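Local coordinates for protein putative oxidoreductase yhhX (Escherichia coli K-12, PDB 3F4L) that is a probable NADP-dependent oxidoreductase of the Gfo/Idh/MocA family, thought to act as a scyllo-inositol dehydrogenase, at residues I3-G9 / W29-F35; P20-N24 / I261-E265; I183-F187 / L214-L219; K242-Y248 / S273-Y279. All blocks are in the same frame, centred on the assembly; numbering follows the deposited sequence.

Contact 1 (I3-G9 / W29-F35)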
loop_
_atom_site.group_PDB
_atom_site.type_symbol
_atom_site.label_atom_id
_atom_site.label_comp_id
_atom_site.label_asym_id
_atom_site.label_seq_id
_atom_site.Cartn_x
_atom_site.Cartn_y
_atom_site.Cartn_z
ATOM N N ILE A 3 14.989 23.835 34.774
ATOM C CA ILE A 3 13.543 23.922 34.968
ATOM C C ILE A 3 13.104 22.737 35.815
ATOM O O ILE A 3 13.529 21.614 35.558
ATOM C CB ILE A 3 12.763 23.812 33.636
ATOM C CG1 ILE A 3 13.228 24.887 32.658
ATOM C CG2 ILE A 3 11.266 23.925 33.905
ATOM C CD1 ILE A 3 12.486 24.866 31.331
ATOM N N ASN A 4 12.263 22.985 36.817
ATOM C CA ASN A 4 11.743 21.916 37.665
ATOM C C ASN A 4 10.462 21.385 37.035
ATOM O O ASN A 4 9.607 22.156 36.579
ATOM C CB ASN A 4 11.424 22.421 39.075
ATOM C CG ASN A 4 12.663 22.598 39.929
ATOM O OD1 ASN A 4 12.582 22.678 41.168
ATOM N ND2 ASN A 4 13.818 22.666 39.280
ATOM N N CYS A 5 10.331 20.065 37.002
ATOM C CA CYS A 5 9.141 19.460 36.437
ATOM C C CYS A 5 8.592 18.430 37.408
ATOM O O CYS A 5 9.208 18.144 38.445
ATOM C CB CYS A 5 9.469 18.812 35.088
ATOM S SG CYS A 5 10.741 17.508 35.139
ATOM N N ALA A 6 7.428 17.884 37.082
ATOM C CA ALA A 6 6.804 16.877 37.921
ATOM C C ALA A 6 5.973 15.926 37.073
ATOM O O ALA A 6 5.411 16.314 36.055
ATOM C CB ALA A 6 5.933 17.541 38.978
ATOM N N PHE A 7 5.896 14.672 37.493
ATOM C CA PHE A 7 5.116 13.706 36.747
ATOM C C PHE A 7 3.871 13.265 37.474
ATOM O O PHE A 7 3.889 13.045 38.686
ATOM C CB PHE A 7 5.944 12.457 36.433
ATOM C CG PHE A 7 7.026 12.690 35.444
ATOM C CD1 PHE A 7 8.221 13.289 35.826
ATOM C CD2 PHE A 7 6.841 12.340 34.109
ATOM C CE1 PHE A 7 9.219 13.541 34.883
ATOM C CE2 PHE A 7 7.826 12.584 33.161
ATOM C CZ PHE A 7 9.016 13.184 33.544
ATOM N N ILE A 8 2.780 13.157 36.724
ATOM C CA ILE A 8 1.534 12.654 37.272
ATOM C C ILE A 8 1.490 11.247 36.694
ATOM O O ILE A 8 1.216 11.061 35.501
ATOM C CB ILE A 8 0.301 13.415 36.760
ATOM C CG1 ILE A 8 0.441 14.914 37.043
ATOM C CG2 ILE A 8 -0.947 12.858 37.424
ATOM C CD1 ILE A 8 0.641 15.245 38.478
ATOM N N GLY A 9 1.784 10.265 37.535
ATOM C CA GLY A 9 1.789 8.888 37.095
ATOM C C GLY A 9 3.202 8.342 37.129
ATOM O O GLY A 9 4.154 9.011 36.718
ATOM N N TRP A 29 16.974 20.143 33.342
ATOM C CA TRP A 29 15.778 19.831 34.110
ATOM C C TRP A 29 16.047 19.120 35.427
ATOM O O TRP A 29 17.036 18.402 35.570
ATOM C CB TRP A 29 14.849 18.935 33.297
ATOM C CG TRP A 29 14.396 19.508 32.010
ATOM C CD1 TRP A 29 15.091 19.555 30.836
ATOM C CD2 TRP A 29 13.130 20.110 31.758
ATOM N NE1 TRP A 29 14.325 20.150 29.858
ATOM C CE2 TRP A 29 13.115 20.501 30.399
ATOM C CE3 TRP A 29 11.999 20.361 32.549
ATOM C CZ2 TRP A 29 12.011 21.130 29.812
ATOM C CZ3 TRP A 29 10.902 20.988 31.966
ATOM C CH2 TRP A 29 10.918 21.363 30.609
ATOM N N HIS A 30 15.133 19.313 36.372
ATOM C CA HIS A 30 15.195 18.678 37.682
ATOM C C HIS A 30 13.799 18.160 38.013
ATOM O O HIS A 30 12.835 18.931 38.034
ATOM C CB HIS A 30 15.627 19.668 38.769
ATOM C CG HIS A 30 15.537 19.093 40.149
ATOM N ND1 HIS A 30 14.496 19.374 41.005
ATOM C CD2 HIS A 30 16.313 18.183 40.783
ATOM C CE1 HIS A 30 14.630 18.659 42.108
ATOM N NE2 HIS A 30 15.724 17.927 41.998
ATOM N N VAL A 31 13.685 16.856 38.248
ATOM C CA VAL A 31 12.392 16.259 38.576
ATOM C C VAL A 31 12.139 16.470 40.057
ATOM O O VAL A 31 12.710 15.780 40.900
ATOM C CB VAL A 31 12.376 14.743 38.245
ATOM C CG1 VAL A 31 11.013 14.133 38.607
ATOM C CG2 VAL A 31 12.663 14.547 36.757
ATOM N N ALA A 32 11.274 17.426 40.368
ATOM C CA ALA A 32 10.982 17.763 41.756
ATOM C C ALA A 32 9.986 16.841 42.439
ATOM O O ALA A 32 10.142 16.526 43.616
ATOM C CB ALA A 32 10.494 19.202 41.843
ATOM N N HIS A 33 8.966 16.413 41.703
ATOM C CA HIS A 33 7.943 15.543 42.266
ATOM C C HIS A 33 7.448 14.518 41.269
ATOM O O HIS A 33 7.471 14.731 40.061
ATOM C CB HIS A 33 6.701 16.335 42.671
ATOM C CG HIS A 33 6.979 17.533 43.519
ATOM N ND1 HIS A 33 7.162 17.457 44.882
ATOM C CD2 HIS A 33 7.079 18.844 43.196
ATOM C CE1 HIS A 33 7.361 18.671 45.364
ATOM N NE2 HIS A 33 7.315 19.530 44.361
ATOM N N ILE A 34 6.971 13.411 41.809
ATOM C CA ILE A 34 6.353 12.381 41.008
ATOM C C ILE A 34 5.168 11.920 41.827
ATOM O O ILE A 34 5.325 11.350 42.904
ATOM C CB ILE A 34 7.287 11.204 40.706
ATOM C CG1 ILE A 34 8.325 11.628 39.656
ATOM C CG2 ILE A 34 6.460 10.019 40.166
ATOM C CD1 ILE A 34 9.198 10.482 39.161
ATOM N N PHE A 35 3.977 12.233 41.326
ATOM C CA PHE A 35 2.731 11.855 41.965
ATOM C C PHE A 35 2.313 10.479 41.470
ATOM O O PHE A 35 2.575 10.118 40.324
ATOM C CB PHE A 35 1.630 12.857 41.611
ATOM C CG PHE A 35 0.234 12.357 41.890
ATOM C CD1 PHE A 35 -0.334 12.499 43.152
ATOM C CD2 PHE A 35 -0.503 11.720 40.893
ATOM C CE1 PHE A 35 -1.618 12.009 43.413
ATOM C CE2 PHE A 35 -1.785 11.227 41.144
ATOM C CZ PHE A 35 -2.342 11.372 42.405
#
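W29 and I3 pair at the start of two parallel strands, and the indole lies alongside the isoleucine. CB of I3 sits over one face of the six-membered ring, 4.0 Å from its centroid and 25° off the normal. I3 chi1 of -57° sets CG1 beside the backbone N and CG2 anti to it; this methyl comes down over the same face near CZ3, CG2 to W29 CZ3 3.5 Å, with CD1 following above CH2. C5 brings CB to 3.9 Å from W29 CE3; its sulfur meets the ring obliquely and also touches V31, SG to CG2 3.9 Å. CG1 of V31 comes to the edge of the F7 ring, F7 CB meets I34 CG1, and I3, C5, F7, W29, V31 and I34 all lie on this apolar face. The backbones are laced by six hydrogen bonds, from H30 N to I3 O at 2.9 Å through to G9 N to F35 O. A beta bulge at A32 shifts the pairing by one residue: A32 N donates to C5 O, 2.9 Å, and H33 N has no partner in the model. Strands 3-8 and 29-35 are the first two of the Rossmann domain, joined in a beta-alpha-beta unit by helix 12-22, which packs on F7, V31 and I34. Strand 66-71 flanks strand 3-8 on its other edge, and helix 300-311 covers I3, F7 and W29.

Contact 2 (P20-N24 / I261-E265)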
loop_
_atom_site.group_PDB
_atom_site.type_symbol
_atom_site.label_atom_id
_atom_site.label_comp_id
_atom_site.label_asym_id
_atom_site.label_seq_id
_atom_site.Cartn_x
_atom_site.Cartn_y
_atom_site.Cartn_z
ATOM N N PRO A 20 14.510 8.135 31.621
ATOM C CA PRO A 20 15.854 7.864 31.093
ATOM C C PRO A 20 16.442 9.079 30.374
ATOM O O PRO A 20 17.648 9.329 30.425
ATOM C CB PRO A 20 15.625 6.688 30.137
ATOM C CG PRO A 20 14.462 5.962 30.766
ATOM C CD PRO A 20 13.545 7.117 31.162
ATOM N N TYR A 21 15.574 9.834 29.714
ATOM C CA TYR A 21 15.978 11.011 28.954
ATOM C C TYR A 21 16.083 12.277 29.802
ATOM O O TYR A 21 17.002 13.084 29.628
ATOM C CB TYR A 21 14.980 11.231 27.811
ATOM C CG TYR A 21 14.988 10.111 26.801
ATOM C CD1 TYR A 21 15.977 10.045 25.809
ATOM C CD2 TYR A 21 14.049 9.088 26.863
ATOM C CE1 TYR A 21 16.024 8.997 24.916
ATOM C CE2 TYR A 21 14.087 8.022 25.969
ATOM C CZ TYR A 21 15.076 7.983 25.000
ATOM O OH TYR A 21 15.109 6.934 24.124
ATOM N N VAL A 22 15.134 12.451 30.714
ATOM C CA VAL A 22 15.117 13.614 31.580
ATOM C C VAL A 22 16.258 13.579 32.587
ATOM O O VAL A 22 16.875 14.612 32.870
ATOM C CB VAL A 22 13.767 13.717 32.316
ATOM C CG1 VAL A 22 13.808 14.857 33.352
ATOM C CG2 VAL A 22 12.664 13.973 31.296
ATOM N N LEU A 23 16.552 12.394 33.122
ATOM C CA LEU A 23 17.631 12.264 34.097
ATOM C C LEU A 23 19.006 12.404 33.435
ATOM O O LEU A 23 20.026 12.462 34.118
ATOM C CB LEU A 23 17.524 10.923 34.837
ATOM C CG LEU A 23 16.186 10.697 35.553
ATOM C CD1 LEU A 23 16.136 9.279 36.147
ATOM C CD2 LEU A 23 16.005 11.751 36.647
ATOM N N ASN A 24 19.033 12.456 32.106
ATOM C CA ASN A 24 20.297 12.625 31.387
ATOM C C ASN A 24 20.493 14.119 31.073
ATOM O O ASN A 24 21.485 14.511 30.443
ATOM C CB ASN A 24 20.276 11.833 30.079
ATOM C CG ASN A 24 21.576 11.079 29.825
ATOM O OD1 ASN A 24 22.676 11.626 29.969
ATOM N ND2 ASN A 24 21.453 9.817 29.431
ATOM N N ILE A 261 19.589 -0.662 28.410
ATOM C CA ILE A 261 20.687 0.204 28.004
ATOM C C ILE A 261 20.073 1.603 27.998
ATOM O O ILE A 261 19.123 1.870 27.257
ATOM C CB ILE A 261 21.194 -0.134 26.587
ATOM C CG1 ILE A 261 21.675 -1.586 26.544
ATOM C CG2 ILE A 261 22.324 0.809 26.195
ATOM C CD1 ILE A 261 22.198 -2.026 25.183
HETATM N N MSE A 262 20.604 2.490 28.831
HETATM C CA MSE A 262 20.060 3.840 28.934
HETATM C C MSE A 262 20.704 4.852 27.991
HETATM O O MSE A 262 21.803 4.634 27.482
HETATM C CB MSE A 262 20.178 4.334 30.381
HETATM C CG MSE A 262 19.405 3.499 31.406
HETATM SE SE MSE A 262 17.491 3.384 31.099
HETATM C CE MSE A 262 17.360 1.554 30.489
ATOM N N PRO A 263 20.015 5.980 27.742
ATOM C CA PRO A 263 20.541 7.022 26.852
ATOM C C PRO A 263 21.928 7.481 27.285
ATOM O O PRO A 263 22.202 7.613 28.475
ATOM C CB PRO A 263 19.505 8.132 26.977
ATOM C CG PRO A 263 18.235 7.376 27.201
ATOM C CD PRO A 263 18.665 6.331 28.216
ATOM N N GLY A 264 22.806 7.714 26.315
ATOM C CA GLY A 264 24.148 8.165 26.640
ATOM C C GLY A 264 25.145 7.048 26.891
ATOM O O GLY A 264 26.353 7.272 26.827
ATOM N N GLU A 265 24.649 5.852 27.187
ATOM C CA GLU A 265 25.522 4.710 27.432
ATOM C C GLU A 265 26.035 4.156 26.107
ATOM O O GLU A 265 25.340 4.195 25.094
ATOM C CB GLU A 265 24.771 3.618 28.198
ATOM C CG GLU A 265 24.614 3.901 29.682
ATOM C CD GLU A 265 23.709 2.901 30.385
ATOM O OE1 GLU A 265 23.752 1.701 30.036
ATOM O OE2 GLU A 265 22.963 3.315 31.298
#
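The end of the first Rossmann helix, 12-22, meets a type II beta turn, M262 to E265, in the loop that follows helix 253-258, so the contact bridges the nucleotide-binding and C-terminal domains. P263, at the second position of the turn, buries the most surface here. Its CG stands over one face of the Y21 ring, 3.8 Å from the centroid and 22° off the normal, a CH-pi contact displaced toward the rim on the CE1 side. The two side chains cross at about a right angle, and CG is the pyrrolidine atom nearest the ring. Y21 CG lies beside its own backbone N (chi1 -65°), which swings the ring out from the helix to this position. P263 CD rests against P20 CB, 3.6 Å, and the selenium of the selenomethionine M262 touches P20 as well, SE to CB 3.9 Å, its side chain bent at chi2 and chi3. The polar link is slight: N24 ND2 approaches P263 O at 2.5 Å, but the angle at hydrogen is only 123°; the bond is weak, and the separation is implausibly short for it, so its details are doubtful. The turn closes on itself through E265 N to M262 O, 3.1 Å, with G264 at its third position under positive phi. L257 of helix 253-258 and F268 both touch Y21 and P263, extending the apolar cluster around the ring. The whole is an interdomain packing of a Pro-Gly type II turn against the helix of a Rossmann beta-alpha-beta unit.

Contact 3 (I183-F187 / L214-L219)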
loop_
_atom_site.group_PDB
_atom_site.type_symbol
_atom_site.label_atom_id
_atom_site.label_comp_id
_atom_site.label_asym_id
_atom_site.label_seq_id
_atom_site.Cartn_x
_atom_site.Cartn_y
_atom_site.Cartn_z
ATOM N N ILE A 183 3.316 12.010 9.641
ATOM C CA ILE A 183 2.902 12.471 8.316
ATOM C C ILE A 183 2.376 13.900 8.409
ATOM O O ILE A 183 2.697 14.757 7.581
ATOM C CB ILE A 183 1.800 11.547 7.705
ATOM C CG1 ILE A 183 2.359 10.143 7.479
ATOM C CG2 ILE A 183 1.297 12.127 6.391
ATOM C CD1 ILE A 183 3.691 10.122 6.703
ATOM N N ILE A 184 1.573 14.158 9.429
ATOM C CA ILE A 184 1.016 15.488 9.621
ATOM C C ILE A 184 2.120 16.531 9.856
ATOM O O ILE A 184 2.040 17.646 9.343
ATOM C CB ILE A 184 -0.010 15.471 10.795
ATOM C CG1 ILE A 184 -1.268 14.716 10.347
ATOM C CG2 ILE A 184 -0.340 16.875 11.239
ATOM C CD1 ILE A 184 -2.184 14.302 11.469
ATOM N N SER A 185 3.159 16.172 10.610
ATOM C CA SER A 185 4.242 17.117 10.866
ATOM C C SER A 185 4.980 17.476 9.569
ATOM O O SER A 185 5.598 18.529 9.484
ATOM C CB SER A 185 5.246 16.536 11.869
ATOM O OG SER A 185 6.105 15.596 11.232
ATOM N N LEU A 186 4.917 16.608 8.564
ATOM C CA LEU A 186 5.599 16.863 7.286
ATOM C C LEU A 186 4.743 17.602 6.272
ATOM O O LEU A 186 5.221 18.496 5.572
ATOM C CB LEU A 186 6.016 15.550 6.605
ATOM C CG LEU A 186 6.956 14.568 7.296
ATOM C CD1 LEU A 186 7.120 13.310 6.437
ATOM C CD2 LEU A 186 8.290 15.242 7.529
ATOM N N PHE A 187 3.477 17.206 6.189
ATOM C CA PHE A 187 2.575 17.756 5.193
ATOM C C PHE A 187 1.379 18.555 5.682
ATOM O O PHE A 187 0.737 19.227 4.895
ATOM C CB PHE A 187 2.104 16.614 4.290
ATOM C CG PHE A 187 3.237 15.787 3.721
ATOM C CD1 PHE A 187 4.204 16.369 2.913
ATOM C CD2 PHE A 187 3.335 14.431 4.003
ATOM C CE1 PHE A 187 5.250 15.617 2.392
ATOM C CE2 PHE A 187 4.378 13.665 3.485
ATOM C CZ PHE A 187 5.338 14.257 2.679
ATOM N N LEU A 214 -3.808 9.531 3.591
ATOM C CA LEU A 214 -4.022 10.966 3.683
ATOM C C LEU A 214 -3.650 11.614 2.363
ATOM O O LEU A 214 -2.525 11.461 1.885
ATOM C CB LEU A 214 -3.176 11.554 4.816
ATOM C CG LEU A 214 -3.589 11.201 6.253
ATOM C CD1 LEU A 214 -3.494 9.698 6.481
ATOM C CD2 LEU A 214 -2.683 11.941 7.236
ATOM N N PHE A 215 -4.590 12.345 1.773
ATOM C CA PHE A 215 -4.331 12.989 0.497
ATOM C C PHE A 215 -4.048 14.479 0.614
ATOM O O PHE A 215 -4.779 15.207 1.271
ATOM C CB PHE A 215 -5.515 12.770 -0.449
ATOM C CG PHE A 215 -5.837 11.327 -0.691
ATOM C CD1 PHE A 215 -6.393 10.551 0.317
ATOM C CD2 PHE A 215 -5.589 10.741 -1.929
ATOM C CE1 PHE A 215 -6.704 9.216 0.107
ATOM C CE2 PHE A 215 -5.892 9.404 -2.154
ATOM C CZ PHE A 215 -6.455 8.635 -1.132
ATOM N N TYR A 216 -2.964 14.920 -0.017
ATOM C CA TYR A 216 -2.600 16.334 -0.032
ATOM C C TYR A 216 -2.440 16.669 -1.506
ATOM O O TYR A 216 -1.363 16.514 -2.080
ATOM C CB TYR A 216 -1.283 16.584 0.712
ATOM C CG TYR A 216 -1.291 16.167 2.166
ATOM C CD1 TYR A 216 -1.017 14.845 2.542
ATOM C CD2 TYR A 216 -1.543 17.099 3.175
ATOM C CE1 TYR A 216 -0.989 14.467 3.888
ATOM C CE2 TYR A 216 -1.511 16.729 4.523
ATOM C CZ TYR A 216 -1.231 15.410 4.870
ATOM O OH TYR A 216 -1.169 15.048 6.206
ATOM N N GLY A 217 -3.528 17.113 -2.120
ATOM C CA GLY A 217 -3.486 17.416 -3.534
ATOM C C GLY A 217 -3.227 16.108 -4.249
ATOM O O GLY A 217 -3.952 15.135 -4.043
ATOM N N ASP A 218 -2.179 16.073 -5.064
ATOM C CA ASP A 218 -1.823 14.875 -5.808
ATOM C C ASP A 218 -0.940 13.940 -4.991
ATOM O O ASP A 218 -0.581 12.865 -5.460
ATOM C CB ASP A 218 -1.085 15.253 -7.091
ATOM C CG ASP A 218 -1.984 15.938 -8.099
ATOM O OD1 ASP A 218 -2.981 15.320 -8.531
ATOM O OD2 ASP A 218 -1.690 17.097 -8.461
ATOM N N LEU A 219 -0.582 14.350 -3.776
ATOM C CA LEU A 219 0.267 13.528 -2.923
ATOM C C LEU A 219 -0.550 12.617 -2.021
ATOM O O LEU A 219 -1.552 13.048 -1.455
ATOM C CB LEU A 219 1.146 14.408 -2.036
ATOM C CG LEU A 219 1.746 13.662 -0.842
ATOM C CD1 LEU A 219 2.840 12.723 -1.320
ATOM C CD2 LEU A 219 2.290 14.662 0.162
#
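L214 meets the last turn of helix 171-187 through one methyl, CD2, which lies 4.1 Å from I183 CG2 and more loosely against CG1 of I184. The segment 214-216 of the strand runs nearly parallel to the end of the helix, their axes 10.9 Å apart, and its alternate side chains face it. Y216 lays its ring beneath F187: CB of F187 sits centrally over the face, 3.5 Å from the centroid and 10° off the normal. The carbonyl of F187 also comes close, O to Y216 CE2 3.4 Å. The tyrosine hydroxyl reaches past I183 CG2, 3.8 Å away, to hydrogen-bond G188 O just beyond the helix. A type II' turn through G217 and D218 makes the two-residue beta hairpin between strands 209-216 and 219-225, closed by Y216-L219 backbone bonds in both directions; D218 forms a salt bridge with K203 of the second subunit. L219 returns toward the helix with CG anti to its backbone N (chi1 163°), which places CD2 over the centre of the F187 ring, 3.6 Å from the centroid. L186 CB covers the opposite face, so the phenyl is held between two aliphatic groups, while I183 CG2 lies in plane at its edge. The F187 and Y216 rings meet obliquely, planes 52° apart. The side-chain contact rests on dispersion and CH-pi contacts, with the tyrosine hydroxyl, the polar end among these side chains, satisfied by G188 O.

Contact 4 (K242-Y248 / S273-Y279)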
loop_
_atom_site.group_PDB
_atom_site.type_symbol
_atom_site.label_atom_id
_atom_site.label_comp_id
_atom_site.label_asym_id
_atom_site.label_seq_id
_atom_site.Cartn_x
_atom_site.Cartn_y
_atom_site.Cartn_z
ATOM N N LYS A 242 11.680 12.538 -9.253
ATOM C CA LYS A 242 13.067 12.328 -9.655
ATOM C C LYS A 242 13.721 11.116 -8.999
ATOM O O LYS A 242 14.866 10.785 -9.314
ATOM C CB LYS A 242 13.904 13.570 -9.349
ATOM C CG LYS A 242 13.362 14.874 -9.924
ATOM C CD LYS A 242 14.248 16.047 -9.496
ATOM C CE LYS A 242 13.613 17.408 -9.815
ATOM N NZ LYS A 242 13.458 17.631 -11.283
ATOM N N GLY A 243 13.014 10.445 -8.096
ATOM C CA GLY A 243 13.622 9.292 -7.449
ATOM C C GLY A 243 12.864 8.689 -6.283
ATOM O O GLY A 243 11.717 9.042 -6.020
ATOM N N SER A 244 13.522 7.777 -5.577
ATOM C CA SER A 244 12.917 7.096 -4.441
ATOM C C SER A 244 13.875 6.965 -3.257
ATOM O O SER A 244 15.095 7.047 -3.405
ATOM C CB SER A 244 12.466 5.683 -4.854
ATOM O OG SER A 244 11.629 5.705 -5.997
ATOM N N PHE A 245 13.286 6.751 -2.088
ATOM C CA PHE A 245 14.006 6.544 -0.840
ATOM C C PHE A 245 13.333 5.351 -0.176
ATOM O O PHE A 245 12.103 5.273 -0.137
ATOM C CB PHE A 245 13.877 7.766 0.078
ATOM C CG PHE A 245 14.265 7.498 1.514
ATOM C CD1 PHE A 245 15.576 7.670 1.946
ATOM C CD2 PHE A 245 13.307 7.085 2.436
ATOM C CE1 PHE A 245 15.929 7.438 3.288
ATOM C CE2 PHE A 245 13.642 6.849 3.773
ATOM C CZ PHE A 245 14.957 7.027 4.204
ATOM N N ILE A 246 14.138 4.434 0.345
ATOM C CA ILE A 246 13.643 3.248 1.019
ATOM C C ILE A 246 14.434 3.063 2.314
ATOM O O ILE A 246 15.655 3.246 2.347
ATOM C CB ILE A 246 13.816 1.986 0.140
ATOM C CG1 ILE A 246 13.112 2.178 -1.207
ATOM C CG2 ILE A 246 13.205 0.786 0.832
ATOM C CD1 ILE A 246 11.611 2.354 -1.097
ATOM N N LYS A 247 13.735 2.710 3.381
ATOM C CA LYS A 247 14.382 2.516 4.671
ATOM C C LYS A 247 13.790 1.319 5.390
ATOM O O LYS A 247 12.601 1.310 5.721
ATOM C CB LYS A 247 14.211 3.782 5.533
ATOM C CG LYS A 247 14.713 3.703 6.985
ATOM C CD LYS A 247 16.224 3.585 7.060
ATOM C CE LYS A 247 16.743 3.732 8.493
ATOM N NZ LYS A 247 16.215 2.709 9.446
ATOM N N TYR A 248 14.609 0.291 5.594
ATOM C CA TYR A 248 14.165 -0.870 6.350
ATOM C C TYR A 248 14.668 -0.638 7.766
ATOM O O TYR A 248 15.731 -0.049 7.958
ATOM C CB TYR A 248 14.784 -2.167 5.829
ATOM C CG TYR A 248 14.172 -2.685 4.560
ATOM C CD1 TYR A 248 14.528 -2.152 3.326
ATOM C CD2 TYR A 248 13.230 -3.712 4.590
ATOM C CE1 TYR A 248 13.963 -2.628 2.151
ATOM C CE2 TYR A 248 12.657 -4.196 3.419
ATOM C CZ TYR A 248 13.030 -3.648 2.203
ATOM O OH TYR A 248 12.470 -4.116 1.036
ATOM N N SER A 273 21.290 -0.229 10.082
ATOM C CA SER A 273 20.486 -0.115 8.872
ATOM C C SER A 273 20.897 1.166 8.167
ATOM O O SER A 273 21.636 1.992 8.720
ATOM C CB SER A 273 18.997 -0.051 9.216
ATOM O OG SER A 273 18.695 1.113 9.973
ATOM N N VAL A 274 20.419 1.337 6.944
ATOM C CA VAL A 274 20.745 2.536 6.190
ATOM C C VAL A 274 19.584 2.882 5.295
ATOM O O VAL A 274 18.825 2.004 4.898
ATOM C CB VAL A 274 21.994 2.342 5.296
ATOM C CG1 VAL A 274 23.247 2.286 6.145
ATOM C CG2 VAL A 274 21.851 1.063 4.473
ATOM N N GLY A 275 19.435 4.167 5.002
ATOM C CA GLY A 275 18.380 4.597 4.109
ATOM C C GLY A 275 18.964 4.520 2.712
ATOM O O GLY A 275 20.120 4.900 2.498
ATOM N N VAL A 276 18.195 4.012 1.758
ATOM C CA VAL A 276 18.703 3.911 0.400
ATOM C C VAL A 276 17.976 4.910 -0.474
ATOM O O VAL A 276 16.753 5.065 -0.395
ATOM C CB VAL A 276 18.534 2.485 -0.165
ATOM C CG1 VAL A 276 19.026 2.424 -1.601
ATOM C CG2 VAL A 276 19.330 1.501 0.687
ATOM N N LEU A 277 18.750 5.588 -1.303
ATOM C CA LEU A 277 18.229 6.601 -2.192
ATOM C C LEU A 277 18.701 6.315 -3.618
ATOM O O LEU A 277 19.823 5.851 -3.841
ATOM C CB LEU A 277 18.745 7.963 -1.716
ATOM C CG LEU A 277 18.167 9.310 -2.137
ATOM C CD1 LEU A 277 16.710 9.428 -1.729
ATOM C CD2 LEU A 277 18.984 10.409 -1.462
ATOM N N GLU A 278 17.824 6.563 -4.580
ATOM C CA GLU A 278 18.158 6.386 -5.985
ATOM C C GLU A 278 17.379 7.464 -6.701
ATOM O O GLU A 278 16.147 7.452 -6.702
ATOM C CB GLU A 278 17.746 5.006 -6.510
ATOM C CG GLU A 278 18.303 4.736 -7.904
ATOM C CD GLU A 278 18.069 3.317 -8.400
ATOM O OE1 GLU A 278 18.364 2.359 -7.656
ATOM O OE2 GLU A 278 17.603 3.164 -9.550
ATOM N N TYR A 279 18.098 8.409 -7.293
ATOM C CA TYR A 279 17.454 9.509 -7.989
ATOM C C TYR A 279 18.209 9.921 -9.246
ATOM O O TYR A 279 19.365 9.522 -9.465
ATOM C CB TYR A 279 17.330 10.715 -7.055
ATOM C CG TYR A 279 18.667 11.259 -6.587
ATOM C CD1 TYR A 279 19.361 10.654 -5.543
ATOM C CD2 TYR A 279 19.239 12.378 -7.199
ATOM C CE1 TYR A 279 20.586 11.143 -5.115
ATOM C CE2 TYR A 279 20.468 12.877 -6.778
ATOM C CZ TYR A 279 21.135 12.255 -5.734
ATOM O OH TYR A 279 22.337 12.747 -5.291
HETATM O O HOH W 1 17.109 0.198 4.221
#
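S244 and E278 form a hydrogen-bonded antiparallel pair, with S244 N to E278 O at 2.9 Å and E278 N to S244 O at 3.0 Å. I246 and V276 repeat the pattern two residues on: I246 N donates to V276 O, and V276 N returns to I246 O at 2.7 Å. Past this pair the strands part, and a water replaces the direct bond, accepting from Y248 N and donating to V274 O at 2.6 Å. K247 has its amine on three oxygens: S273 OG at 3.0 Å, Y248 O at 3.2 Å and G249 O. NZ comes to Y248 O from above the carbonyl plane rather than along a lone pair. Bends at chi2 and chi4 (68° and 60°) curl the chain back to bring NZ there, with CD packed over G275 CA. S273 OG also bonds D271. S244 OG is taken by H239, and E278 forms a salt bridge with K230 of the second subunit. Between the bonded pairs, L277 CD1 comes to the edge of the F245 ring and lies 3.7 Å from F245 CB, while CE1 of that ring sits 3.8 Å from G275 CA. Strand 243-247 lies between 236-240 and 275-280 in the large mixed sheet of the C-terminal domain, and 286-291 follows outside 275-280. Helix 129-140 covers the face bearing F245 and K247; the other face, with S244, I246 and E278, meets the second subunit.

In the fold
From the N terminus, contact 1 closes a short loop around helix 12-22, completing the first beta-alpha-beta unit of the Rossmann domain. Contact 2 starts on that same helix, within the loop of contact 1, so the two cross; V22 packs on V31 where they touch. Its partner lies 237 residues on, and the long loop thus closed ties the two domains together. Contact 3 nests inside it, joining a helix of the C-terminal domain to its mixed sheet. Contact 4 pairs two strands of that sheet and crosses contact 2, whose turn falls between them. Contacts 3 and 4, centres about 19 Å apart, both reach the second subunit.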